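Local coordinates for putative lipoprotein GNA1162 (PDB 4HRV) that is of uncertain function but probably acts at a membrane of Neisseria meningitidis, held there by an N-terminal lipid, at residues A53-T58 with Q80-D85; A14-V19 with A40-A45. The protein carries 3 engineered substitutions. All coordinates share one frame; numbering follows the deposited sequence.

Interaction 1. Residues A53-T58 with Q80-D85; sequences AVVEET and QIFGND
Thr58 and Phe82 carry this contact between two helices, each side chain reaching out to meet the other. The closest atoms are Thr58 CG2 and Phe82 CZ, 3.6 Å apart, and Thr58 CB also lies 3.9 Å from both CE1 and CZ of Phe82, so the far corner of the ring is covered by the threonine's branch point as well as by its methyl. The methyl meets the ring obliquely. Val55 adds a looser apolar touch, its CG1 lying 4.4 Å from the same Phe82 CZ. A second methyl pair forms where Thr58 and Ile81 pass alongside with their chains running opposite ways, Thr58 CG2 being 3.8 Å from Ile81 CG2. The Ile81 CG2 methyl also sits above one face of the Phe82 ring, displaced toward its rim. These helices, 52-61 and 75-82, belong to the layer that covers one face of the mixed sheet: Val55 and Phe82 both touch Leu17 of strand 15-23, and Phe59 meets the Phe82 ring with planes at about 55°. No hydrogen bond joins the two segments. Thr58 OG1 turns back on its own helix: a chi1 of -69° sets OG1 beside the backbone N and CG2 anti to it, and OG1 makes a weak 3.3 Å bond to Val54 O. Gly83, with positive phi, ends the helix that carries Phe82, and the chain then goes on to strand 86-99.

Interaction 2. Residues A14-V19 with A40-A45; sequences ASILVV and APLSEA
The carbonyl oxygen Ala40 O is gripped twice within the helix that presents Leu42 to the strand. It accepts Glu44 N at 2.8 Å in a helical backbone bond, and Ser43 OG at 3.0 Å, with the hydroxyl tilted 27° from the carbonyl plane. Across the contact itself no hydrogen bond is made; everything is apolar and centred on Leu42. Its two methyls are shared out between two strand residues. Leu42 CD1 meets Val18 CG2 tip to tip at 3.6 Å, while Leu42 CD2 stands 4.4 Å from Ile16 CD1, a looser touch. The Val18 methyl gets there because chi1 of -169° leaves CG2 anti to the carbonyl carbon. All three side chains are buried. Leu88 of strand 86-99 touches both Ile16 and Val18, and Leu141 of the second subunit packs on Leu42, which places the helix between its own sheet and the partner chain. Ile16 and Val18 point their CB atoms to the helix, and the intervening Leu17 points away, the alternation of a beta strand. Together with the neighbouring parallel strand 48-49, which follows the helix, this makes a beta-alpha-beta crossover at the parallel edge of a mixed sheet.

From the N terminus, strand 15-23 comes first, and interaction 2 closes the first loop when helix 39-44 returns to it. Only then does helix 52-61 begin, and interaction 1 closes a second loop at the end of helix 75-82. The two are therefore in series, neither nested nor crossed, with centres 13 Å apart. Segment 14-19 links them, because the two helical layers lie on opposite faces of strand 15-23; on the side of interaction 1, Leu17 CD2 comes within 3.5 Å of Phe82 CD2. A probable hydrogen bond, Asp85 N to Ser15 OG at 2.9 Å, joins them again where the chain enters strand 86-99.

Interaction 1. Residues A53-T58 with Q80-D85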
loop_
_atom_site.group_PDB
_atom_site.type_symbol
_atom_site.label_atom_id
_atom_site.label_comp_id
_atom_site.label_asym_id
_atom_site.label_seq_id
_atom_site.Cartn_x
_atom_site.Cartn_y
_atom_site.Cartn_z
ATOM N N ALA B 53 -20.503 2.220 11.585
ATOM C CA ALA B 53 -21.331 2.558 12.735
ATOM C C ALA B 53 -22.472 1.561 12.933
ATOM O O ALA B 53 -22.875 1.274 14.048
ATOM C CB ALA B 53 -21.882 3.969 12.599
ATOM N N VAL B 54 -22.991 1.046 11.832
ATOM C CA VAL B 54 -24.082 0.097 11.880
ATOM C C VAL B 54 -23.603 -1.240 12.426
ATOM O O VAL B 54 -24.250 -1.842 13.274
ATOM C CB VAL B 54 -24.683 -0.096 10.479
ATOM C CG1 VAL B 54 -25.616 -1.257 10.469
ATOM C CG2 VAL B 54 -25.395 1.170 10.043
ATOM N N VAL B 55 -22.466 -1.701 11.925
ATOM C CA VAL B 55 -21.887 -2.960 12.371
ATOM C C VAL B 55 -21.534 -2.906 13.864
ATOM O O VAL B 55 -21.918 -3.782 14.648
ATOM C CB VAL B 55 -20.632 -3.293 11.531
ATOM C CG1 VAL B 55 -19.944 -4.529 12.064
ATOM C CG2 VAL B 55 -21.017 -3.487 10.066
ATOM N N GLU B 56 -20.826 -1.853 14.257
ATOM C CA GLU B 56 -20.398 -1.701 15.646
ATOM C C GLU B 56 -21.593 -1.737 16.575
ATOM O O GLU B 56 -21.545 -2.366 17.616
ATOM C CB GLU B 56 -19.625 -0.391 15.861
ATOM C CG GLU B 56 -18.343 -0.261 15.059
ATOM C CD GLU B 56 -17.675 1.102 15.251
ATOM O OE1 GLU B 56 -17.831 1.695 16.343
ATOM O OE2 GLU B 56 -17.015 1.589 14.312
ATOM N N GLU B 57 -22.672 -1.062 16.190
ATOM C CA GLU B 57 -23.853 -0.986 17.042
ATOM C C GLU B 57 -24.564 -2.329 17.164
ATOM O O GLU B 57 -25.065 -2.678 18.235
ATOM C CB GLU B 57 -24.826 0.091 16.555
ATOM C CG GLU B 57 -26.150 0.134 17.330
ATOM C CD GLU B 57 -25.974 0.477 18.804
ATOM O OE1 GLU B 57 -24.974 1.143 19.155
ATOM O OE2 GLU B 57 -26.840 0.076 19.613
ATOM N N THR B 58 -24.613 -3.085 16.070
ATOM C CA THR B 58 -25.231 -4.412 16.125
ATOM C C THR B 58 -24.466 -5.352 17.051
ATOM O O THR B 58 -25.067 -6.112 17.801
ATOM C CB THR B 58 -25.370 -5.048 14.727
ATOM O OG1 THR B 58 -26.348 -4.315 13.987
ATOM C CG2 THR B 58 -25.814 -6.506 14.833
ATOM N N GLN B 80 -26.146 -15.547 10.326
ATOM C CA GLN B 80 -27.468 -15.562 10.952
ATOM C C GLN B 80 -27.892 -14.154 11.366
ATOM O O GLN B 80 -29.079 -13.830 11.364
ATOM C CB GLN B 80 -27.507 -16.481 12.185
ATOM C CG GLN B 80 -27.469 -17.981 11.905
ATOM C CD GLN B 80 -27.602 -18.823 13.181
ATOM O OE1 GLN B 80 -26.752 -19.665 13.481
ATOM N NE2 GLN B 80 -28.676 -18.595 13.930
ATOM N N ILE B 81 -26.928 -13.319 11.738
ATOM C CA ILE B 81 -27.254 -11.972 12.187
ATOM C C ILE B 81 -27.395 -10.985 11.041
ATOM O O ILE B 81 -28.381 -10.255 10.955
ATOM C CB ILE B 81 -26.206 -11.428 13.163
ATOM C CG1 ILE B 81 -26.242 -12.229 14.465
ATOM C CG2 ILE B 81 -26.437 -9.925 13.393
ATOM C CD1 ILE B 81 -25.021 -12.022 15.360
ATOM N N PHE B 82 -26.414 -10.979 10.146
ATOM C CA PHE B 82 -26.321 -9.936 9.138
ATOM C C PHE B 82 -26.803 -10.336 7.731
ATOM O O PHE B 82 -27.089 -9.463 6.906
ATOM C CB PHE B 82 -24.872 -9.472 9.015
ATOM C CG PHE B 82 -24.333 -8.760 10.224
ATOM C CD1 PHE B 82 -24.549 -7.399 10.399
ATOM C CD2 PHE B 82 -23.545 -9.430 11.143
ATOM C CE1 PHE B 82 -24.015 -6.725 11.499
ATOM C CE2 PHE B 82 -23.010 -8.763 12.242
ATOM C CZ PHE B 82 -23.254 -7.409 12.416
ATOM N N GLY B 83 -26.833 -11.632 7.440
ATOM C CA GLY B 83 -27.190 -12.086 6.101
ATOM C C GLY B 83 -26.093 -11.897 5.067
ATOM O O GLY B 83 -26.348 -11.965 3.863
ATOM N N ASN B 84 -24.871 -11.644 5.537
ATOM C CA ASN B 84 -23.710 -11.444 4.673
ATOM C C ASN B 84 -23.206 -12.713 3.959
ATOM O O ASN B 84 -23.224 -13.798 4.524
ATOM C CB ASN B 84 -22.557 -10.834 5.494
ATOM C CG ASN B 84 -22.145 -11.710 6.665
ATOM O OD1 ASN B 84 -21.008 -12.160 6.737
ATOM N ND2 ASN B 84 -23.071 -11.959 7.587
ATOM N N ASP B 85 -22.724 -12.564 2.727
ATOM C CA ASP B 85 -22.108 -13.684 2.015
ATOM C C ASP B 85 -20.714 -14.021 2.555
ATOM O O ASP B 85 -20.321 -15.182 2.602
ATOM C CB ASP B 85 -21.984 -13.381 0.521
ATOM C CG ASP B 85 -23.323 -13.120 -0.146
ATOM O OD1 ASP B 85 -24.292 -13.853 0.126
ATOM O OD2 ASP B 85 -23.391 -12.176 -0.962
#

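Interaction 2. Residues A14-V19 with A40-A45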
loop_
_atom_site.group_PDB
_atom_site.type_symbol
_atom_site.label_atom_id
_atom_site.label_comp_id
_atom_site.label_asym_id
_atom_site.label_seq_id
_atom_site.Cartn_x
_atom_site.Cartn_y
_atom_site.Cartn_z
ATOM N N ALA B 14 -20.818 -11.143 -2.972
ATOM C CA ALA B 14 -21.259 -9.771 -3.209
ATOM C C ALA B 14 -21.238 -8.947 -1.921
ATOM O O ALA B 14 -20.617 -7.880 -1.881
ATOM C CB ALA B 14 -22.644 -9.735 -3.874
ATOM N N SER B 15 -21.890 -9.443 -0.872
ATOM C CA SER B 15 -21.958 -8.708 0.396
ATOM C C SER B 15 -20.883 -9.119 1.409
ATOM O O SER B 15 -20.708 -10.292 1.718
ATOM C CB SER B 15 -23.347 -8.813 1.030
ATOM O OG SER B 15 -23.597 -10.100 1.550
ATOM N N ILE B 16 -20.183 -8.130 1.941
ATOM C CA ILE B 16 -19.061 -8.394 2.822
ATOM C C ILE B 16 -19.230 -7.701 4.158
ATOM O O ILE B 16 -19.363 -6.474 4.217
ATOM C CB ILE B 16 -17.758 -7.906 2.206
ATOM C CG1 ILE B 16 -17.436 -8.699 0.939
ATOM C CG2 ILE B 16 -16.615 -8.003 3.205
ATOM C CD1 ILE B 16 -16.135 -8.238 0.275
ATOM N N LEU B 17 -19.204 -8.504 5.218
ATOM C CA LEU B 17 -19.143 -8.009 6.585
ATOM C C LEU B 17 -17.683 -7.807 6.993
ATOM O O LEU B 17 -16.891 -8.754 7.026
ATOM C CB LEU B 17 -19.816 -9.006 7.544
ATOM C CG LEU B 17 -19.799 -8.643 9.031
ATOM C CD1 LEU B 17 -20.599 -7.378 9.267
ATOM C CD2 LEU B 17 -20.342 -9.790 9.906
ATOM N N VAL B 18 -17.318 -6.565 7.280
ATOM C CA VAL B 18 -16.020 -6.298 7.873
ATOM C C VAL B 18 -16.181 -6.167 9.372
ATOM O O VAL B 18 -16.875 -5.272 9.867
ATOM C CB VAL B 18 -15.352 -5.039 7.289
ATOM C CG1 VAL B 18 -13.899 -4.974 7.750
ATOM C CG2 VAL B 18 -15.444 -5.071 5.756
ATOM N N VAL B 19 -15.564 -7.088 10.104
ATOM C CA VAL B 19 -15.647 -7.046 11.553
ATOM C C VAL B 19 -14.529 -6.151 12.081
ATOM O O VAL B 19 -13.535 -5.931 11.394
ATOM C CB VAL B 19 -15.549 -8.445 12.196
ATOM C CG1 VAL B 19 -16.758 -9.318 11.797
ATOM C CG2 VAL B 19 -14.241 -9.098 11.845
ATOM N N ALA B 40 -14.811 2.665 1.350
ATOM C CA ALA B 40 -14.658 3.225 0.003
ATOM C C ALA B 40 -13.993 2.251 -0.973
ATOM O O ALA B 40 -14.529 1.969 -2.043
ATOM C CB ALA B 40 -13.912 4.558 0.051
ATOM N N PRO B 41 -12.814 1.733 -0.611
ATOM C CA PRO B 41 -12.177 0.786 -1.533
ATOM C C PRO B 41 -13.005 -0.467 -1.830
ATOM O O PRO B 41 -12.968 -0.946 -2.967
ATOM C CB PRO B 41 -10.843 0.444 -0.839
ATOM C CG PRO B 41 -10.918 1.046 0.527
ATOM C CD PRO B 41 -11.909 2.154 0.470
ATOM N N LEU B 42 -13.751 -0.986 -0.850
ATOM C CA LEU B 42 -14.583 -2.162 -1.098
ATOM C C LEU B 42 -15.762 -1.855 -2.029
ATOM O O LEU B 42 -16.087 -2.645 -2.914
ATOM C CB LEU B 42 -15.087 -2.787 0.217
ATOM C CG LEU B 42 -14.059 -3.551 1.060
ATOM C CD1 LEU B 42 -14.694 -4.071 2.354
ATOM C CD2 LEU B 42 -13.468 -4.702 0.257
ATOM N N SER B 43 -16.407 -0.711 -1.826
ATOM C CA SER B 43 -17.516 -0.334 -2.690
ATOM C C SER B 43 -16.996 0.013 -4.083
ATOM O O SER B 43 -17.606 -0.344 -5.089
ATOM C CB SER B 43 -18.296 0.839 -2.097
ATOM O OG SER B 43 -17.518 2.019 -2.107
ATOM N N GLU B 44 -15.857 0.693 -4.140
ATOM C CA GLU B 44 -15.248 1.042 -5.420
ATOM C C GLU B 44 -14.840 -0.216 -6.189
ATOM O O GLU B 44 -14.727 -0.190 -7.411
ATOM C CB GLU B 44 -14.065 1.995 -5.226
ATOM C CG GLU B 44 -14.485 3.379 -4.731
ATOM C CD GLU B 44 -13.310 4.290 -4.404
ATOM O OE1 GLU B 44 -13.555 5.437 -3.961
ATOM O OE2 GLU B 44 -12.146 3.865 -4.584
ATOM N N ALA B 45 -14.647 -1.321 -5.473
ATOM C CA ALA B 45 -14.332 -2.596 -6.122
ATOM C C ALA B 45 -15.587 -3.396 -6.452
ATOM O O ALA B 45 -15.505 -4.498 -7.003
ATOM C CB ALA B 45 -13.374 -3.418 -5.272
#